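Local coordinates for designed helical repeat protein (Synthetic construct, PDB 5CWQ) that has no known natural function but was designed de novo to fold into a stack of repeated helices, a test of computational repeat-protein design, at residues R57-S60 with E61-E64; L216-E219 with A220-V224. All coordinates share one frame; numbering follows the deposited sequence. Where two conformers were deposited one is given.

Overall arrangement
The chain is a single array of eight helices with no strands, and the two contacts sample different parts of its regular architecture. Contact 1, the earlier along the chain, spans the turn between helix 33-57 and helix 60-86 and the first residues of the latter; it lies at the surface, about 21 Å from the centre of the chain. Contact 2 falls within the last helix, 204-230, and is partly buried, about 13 Å from that centre. Their centres are about 25 Å apart and their nearest atoms about 16 Å, with no touch between them. One contact thus starts a helix after a tight turn, while the other continues a helix in mid-course against its neighbours.

Contact 1 of 2, residues R57-S60 with E61-E64; sequences RGNS and EEAE
The side-chain amide of Asn-59 is stacked on the carboxylate of Glu-62, the two planes 23° apart, with Asn-59 CG 3.5 Å from Glu-62 CG. That same carboxylate lies at the edge of the Arg-57 guanidinium, turned well out of its plane, in a salt bridge with NH1 of Arg-57 3.0 Å from OE2 of Glu-62; both hydrogen bonds from NH1, to OE1 and to OE2, are weak. A chi1 of -167°, which sets CG of Asn-59 opposite the backbone N, brings OD1 to the first backbone amides of the helix; Asn-59 is its N-cap residue. OD1 accepts from Glu-62 N at 3.1 Å, a straight bond (165°) whose donor stands above the carbonyl plane, and more weakly from Glu-61 N at 2.9 Å. Replacing Asn-59 with an alanine would probably leave the amides of Glu-61 and Glu-62 without their capping acceptor and remove the amide stacked on the Glu-62 carboxylate. The backbone then takes up the helical pattern, Ala-63 N bonding to Asn-59 O and Glu-64 N to Ser-60 O. Gly-58, with positive phi, ends helix 33-57 just before the cap. Glu-62 and Ala-63 both touch Ala-54 of that helix, and Ala-63 also meets Val-110 and Arg-114 of helix 90-114.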
ATOM      1  N   ARG A  57      15.866  14.302  -2.861  1.00 43.40           N
ATOM      2  CA  ARG A  57      16.342  15.672  -2.692  1.00 45.72           C
ATOM      3  C   ARG A  57      16.888  15.911  -1.289  1.00 48.50           C
ATOM      4  O   ARG A  57      17.684  16.823  -1.071  1.00 50.24           O
ATOM      5  CB  ARG A  57      15.218  16.667  -2.981  1.00 45.62           C
ATOM      6  CG  ARG A  57      14.831  16.759  -4.446  1.00 46.71           C
ATOM      7  CD  ARG A  57      13.666  17.715  -4.647  1.00 49.23           C
ATOM      8  NE  ARG A  57      13.424  18.002  -6.058  1.00 52.54           N
ATOM      9  CZ  ARG A  57      12.386  18.696  -6.515  1.00 55.39           C
ATOM     10  NH1 ARG A  57      11.479  19.176  -5.674  1.00 55.25           N
ATOM     11  NH2 ARG A  57      12.251  18.907  -7.818  1.00 57.62           N
ATOM     12  N   GLY A  58      16.455  15.091  -0.337  1.00 45.92           N
ATOM     13  CA  GLY A  58      16.838  15.276   1.050  1.00 47.76           C
ATOM     14  C   GLY A  58      16.157  16.489   1.652  1.00 49.01           C
ATOM     15  O   GLY A  58      16.655  17.085   2.608  1.00 50.56           O
ATOM     16  N   ASN A  59      15.014  16.858   1.081  1.00 48.41           N
ATOM     17  CA  ASN A  59      14.242  17.999   1.557  1.00 50.40           C
ATOM     18  C   ASN A  59      13.198  17.567   2.585  1.00 49.84           C
ATOM     19  O   ASN A  59      12.183  16.964   2.238  1.00 45.10           O
ATOM     20  CB  ASN A  59      13.565  18.701   0.379  1.00 53.40           C
ATOM     21  CG  ASN A  59      13.014  20.064   0.748  1.00 57.90           C
ATOM     22  OD1 ASN A  59      12.578  20.292   1.876  1.00 60.23           O
ATOM     23  ND2 ASN A  59      13.033  20.982  -0.210  1.00 59.18           N
ATOM     24  N   SER A  60      13.455  17.890   3.848  1.00 55.90           N
ATOM     25  CA  SER A  60      12.569  17.491   4.936  1.00 60.62           C
ATOM     26  C   SER A  60      11.222  18.203   4.857  1.00 61.08           C
ATOM     27  O   SER A  60      10.203  17.667   5.291  1.00 61.02           O
ATOM     28  CB  SER A  60      13.226  17.776   6.287  1.00 65.17           C
ATOM     29  OG  SER A  60      13.465  19.163   6.452  1.00 68.98           O
ATOM     30  N   GLU A  61      11.220  19.412   4.304  1.00 61.70           N
ATOM     31  CA  GLU A  61       9.991  20.187   4.181  1.00 63.17           C
ATOM     32  C   GLU A  61       9.066  19.568   3.140  1.00 51.74           C
ATOM     33  O   GLU A  61       7.868  19.408   3.381  1.00 46.28           O
ATOM     34  CB  GLU A  61      10.303  21.637   3.815  1.00 78.28           C
ATOM     35  CG  GLU A  61      11.168  22.350   4.834  1.00 93.36           C
ATOM     36  CD  GLU A  61      11.523  23.757   4.406  1.00107.07           C
ATOM     37  OE1 GLU A  61      10.798  24.323   3.561  1.00111.75           O
ATOM     38  OE2 GLU A  61      12.528  24.296   4.913  1.00112.30           O
ATOM     39  N   GLU A  62       9.624  19.226   1.982  1.00 49.07           N
ATOM     40  CA  GLU A  62       8.863  18.533   0.951  1.00 48.15           C
ATOM     41  C   GLU A  62       8.402  17.176   1.466  1.00 43.00           C
ATOM     42  O   GLU A  62       7.319  16.705   1.123  1.00 41.98           O
ATOM     43  CB  GLU A  62       9.698  18.354  -0.316  1.00 52.77           C
ATOM     44  CG  GLU A  62      10.038  19.650  -1.027  1.00 59.72           C
ATOM     45  CD  GLU A  62      10.882  19.422  -2.266  1.00 64.29           C
ATOM     46  OE1 GLU A  62      11.123  18.247  -2.613  1.00 64.10           O
ATOM     47  OE2 GLU A  62      11.305  20.416  -2.893  1.00 67.80           O
ATOM     48  N   ALA A  63       9.236  16.557   2.292  1.00 40.88           N
ATOM     49  CA  ALA A  63       8.941  15.240   2.839  1.00 39.96           C
ATOM     50  C   ALA A  63       7.770  15.308   3.816  1.00 42.04           C
ATOM     51  O   ALA A  63       6.873  14.465   3.780  1.00 39.73           O
ATOM     52  CB  ALA A  63      10.174  14.667   3.520  1.00 39.54           C
ATOM     53  N   GLU A  64       7.781  16.314   4.683  1.00 47.52           N
ATOM     54  CA  GLU A  64       6.710  16.489   5.656  1.00 52.71           C
ATOM     55  C   GLU A  64       5.404  16.843   4.952  1.00 48.82           C
ATOM     56  O   GLU A  64       4.333  16.395   5.356  1.00 48.07           O
ATOM     57  CB  GLU A  64       7.076  17.571   6.674  1.00 62.78           C
ATOM     58  CG  GLU A  64       6.120  17.663   7.857  1.00 71.33           C
ATOM     59  CD  GLU A  64       6.122  16.411   8.720  1.00 77.21           C
ATOM     60  OE1 GLU A  64       7.035  15.571   8.563  1.00 78.78           O
ATOM     61  OE2 GLU A  64       5.206  16.265   9.558  1.00 79.72           O
TER

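Contact 2 of 2, residues L216-E219 with A220-V224; sequences LARE and ARRHV
Arg-222 folds back over the preceding turn of its own helix to meet Arg-218 and Glu-219. Its CB lies 3.5 Å from the carbonyl O of Arg-218, and CG follows at 3.4 Å from the same oxygen. The chain then bends at chi3 (-58°), with NE 4.0 Å and CZ 3.8 Å from Arg-218 O, which lays the guanidinium over the backbone: one face of it covers Arg-218 O and Glu-219 CA, both lying under its margin rather than its centre. At the tip the two nitrogens part. NH2 rests 3.5 Å from Glu-219 CA, while NH1 comes over a face of the Arg-218 guanidinium, 3.1 Å from NH1 of Arg-218. Arg-218 has two conformers and this is one of them, so the closeness of the two like-charged groups is doubtful. The polar partner of Arg-218 NH1 is Gln-215 OE1, a hydrogen bond nearly one turn back. Arg-221 leaves on another side of the helix, where it packs on Tyr-181 and has weak, long ion pairs with Glu-188 and a bound phosphate, probably from the crystallisation liquor. Ala-217 packs against helix 174-201, Leu-216 and Val-224 against helix 147-171. Beneath the side chains Ala-220, Arg-221, Arg-222 and His-223 each donate to the carbonyl four residues earlier, His-223 N reaching Glu-219 O at 2.8 Å. This is the i+4 to i hydrogen bonding of an alpha helix, the building element of the designed helical repeat fold.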
ATOM      1  N   LEU A 216       4.853  -7.157  -5.419  1.00 24.38           N
ATOM      2  CA  LEU A 216       4.978  -6.301  -4.248  1.00 24.25           C
ATOM      3  C   LEU A 216       5.565  -7.100  -3.089  1.00 24.21           C
ATOM      4  O   LEU A 216       6.426  -6.614  -2.350  1.00 23.87           O
ATOM      5  CB  LEU A 216       3.622  -5.715  -3.858  1.00 24.07           C
ATOM      6  CG  LEU A 216       3.073  -4.649  -4.809  1.00 25.83           C
ATOM      7  CD1 LEU A 216       1.573  -4.474  -4.607  1.00 26.00           C
ATOM      8  CD2 LEU A 216       3.804  -3.322  -4.623  1.00 27.02           C
ATOM      9  N   ALA A 217       5.097  -8.334  -2.943  1.00 24.92           N
ATOM     10  CA  ALA A 217       5.574  -9.217  -1.887  1.00 25.63           C
ATOM     11  C   ALA A 217       7.046  -9.571  -2.094  1.00 29.28           C
ATOM     12  O   ALA A 217       7.814  -9.643  -1.133  1.00 28.76           O
ATOM     13  CB  ALA A 217       4.728 -10.470  -1.832  1.00 24.62           C
ATOM     14  N   ARG A 218       7.431  -9.790  -3.348  0.52 31.87           N
ATOM     15  CA  ARG A 218       8.817 -10.115  -3.679  0.52 33.42           C
ATOM     16  C   ARG A 218       9.745  -8.950  -3.355  0.52 32.37           C
ATOM     17  O   ARG A 218      10.859  -9.154  -2.873  0.52 32.05           O
ATOM     18  CB  ARG A 218       8.951 -10.495  -5.158  0.52 36.17           C
ATOM     19  CG  ARG A 218       8.391 -11.869  -5.496  0.52 38.79           C
ATOM     20  CD  ARG A 218       8.586 -12.233  -6.966  0.52 41.87           C
ATOM     21  NE  ARG A 218       9.980 -12.560  -7.279  0.52 43.50           N
ATOM     22  CZ  ARG A 218      10.806 -11.806  -8.006  0.52 44.17           C
ATOM     23  NH1 ARG A 218      10.411 -10.651  -8.531  0.52 43.28           N
ATOM     24  NH2 ARG A 218      12.048 -12.220  -8.216  0.52 45.49           N
ATOM     25  N   GLU A 219       9.287  -7.729  -3.620  1.00 31.87           N
ATOM     26  CA  GLU A 219      10.084  -6.543  -3.315  1.00 31.99           C
ATOM     27  C   GLU A 219      10.264  -6.405  -1.806  1.00 29.01           C
ATOM     28  O   GLU A 219      11.338  -6.041  -1.332  1.00 29.04           O
ATOM     29  CB  GLU A 219       9.443  -5.272  -3.880  1.00 35.43           C
ATOM     30  CG  GLU A 219      10.198  -4.001  -3.468  1.00 39.44           C
ATOM     31  CD  GLU A 219       9.730  -2.746  -4.184  1.00 43.57           C
ATOM     32  OE1 GLU A 219       9.266  -2.840  -5.338  1.00 46.00           O
ATOM     33  OE2 GLU A 219       9.840  -1.653  -3.588  1.00 44.38           O
ATOM     34  N   ALA A 220       9.203  -6.692  -1.058  1.00 27.14           N
ATOM     35  CA  ALA A 220       9.253  -6.623   0.396  1.00 26.56           C
ATOM     36  C   ALA A 220      10.300  -7.586   0.940  1.00 28.08           C
ATOM     37  O   ALA A 220      11.069  -7.242   1.836  1.00 27.17           O
ATOM     38  CB  ALA A 220       7.888  -6.933   0.987  1.00 24.74           C
ATOM     39  N   ARG A 221      10.326  -8.794   0.386  1.00 31.33           N
ATOM     40  CA  ARG A 221      11.286  -9.804   0.804  1.00 35.82           C
ATOM     41  C   ARG A 221      12.706  -9.373   0.457  1.00 34.06           C
ATOM     42  O   ARG A 221      13.607  -9.462   1.289  1.00 34.86           O
ATOM     43  CB  ARG A 221      10.967 -11.150   0.153  1.00 43.62           C
ATOM     44  CG  ARG A 221      11.906 -12.267   0.575  1.00 52.69           C
ATOM     45  CD  ARG A 221      11.446 -13.623   0.066  1.00 61.68           C
ATOM     46  NE  ARG A 221      11.340 -13.661  -1.390  1.00 71.13           N
ATOM     47  CZ  ARG A 221      11.312 -14.777  -2.112  1.00 78.92           C
ATOM     48  NH1 ARG A 221      11.393 -15.962  -1.521  1.00 81.94           N
ATOM     49  NH2 ARG A 221      11.211 -14.708  -3.433  1.00 81.46           N
ATOM     50  N   ARG A 222      12.901  -8.901  -0.770  1.00 32.35           N
ATOM     51  CA  ARG A 222      14.211  -8.428  -1.199  1.00 34.01           C
ATOM     52  C   ARG A 222      14.701  -7.283  -0.318  1.00 32.94           C
ATOM     53  O   ARG A 222      15.881  -7.222   0.026  1.00 34.68           O
ATOM     54  CB  ARG A 222      14.172  -7.977  -2.663  1.00 38.03           C
ATOM     55  CG  ARG A 222      14.167  -9.121  -3.664  1.00 43.45           C
ATOM     56  CD  ARG A 222      14.444  -8.623  -5.075  1.00 50.01           C
ATOM     57  NE  ARG A 222      13.479  -7.613  -5.509  1.00 54.52           N
ATOM     58  CZ  ARG A 222      12.318  -7.881  -6.103  1.00 56.90           C
ATOM     59  NH1 ARG A 222      11.951  -9.134  -6.343  1.00 57.73           N
ATOM     60  NH2 ARG A 222      11.516  -6.886  -6.460  1.00 57.25           N
ATOM     61  N   HIS A 223      13.790  -6.386   0.050  1.00 30.68           N
ATOM     62  CA  HIS A 223      14.146  -5.222   0.855  1.00 30.87           C
ATOM     63  C   HIS A 223      14.696  -5.654   2.208  1.00 31.76           C
ATOM     64  O   HIS A 223      15.740  -5.175   2.642  1.00 28.85           O
ATOM     65  CB  HIS A 223      12.934  -4.311   1.045  1.00 31.09           C
ATOM     66  CG  HIS A 223      13.272  -2.967   1.612  1.00 32.80           C
ATOM     67  ND1 HIS A 223      13.872  -1.975   0.865  1.00 34.28           N
ATOM     68  CD2 HIS A 223      13.093  -2.449   2.850  1.00 33.46           C
ATOM     69  CE1 HIS A 223      14.047  -0.903   1.619  1.00 35.02           C
ATOM     70  NE2 HIS A 223      13.585  -1.165   2.827  1.00 34.52           N
ATOM     71  N   VAL A 224      13.987  -6.566   2.865  1.00 36.53           N
ATOM     72  CA  VAL A 224      14.416  -7.097   4.152  1.00 41.93           C
ATOM     73  C   VAL A 224      15.746  -7.835   4.044  1.00 42.86           C
ATOM     74  O   VAL A 224      16.640  -7.645   4.869  1.00 45.09           O
ATOM     75  CB  VAL A 224      13.364  -8.060   4.735  1.00 45.25           C
ATOM     76  CG1 VAL A 224      13.890  -8.746   5.986  1.00 47.34           C
ATOM     77  CG2 VAL A 224      12.086  -7.310   5.046  1.00 45.75           C
TER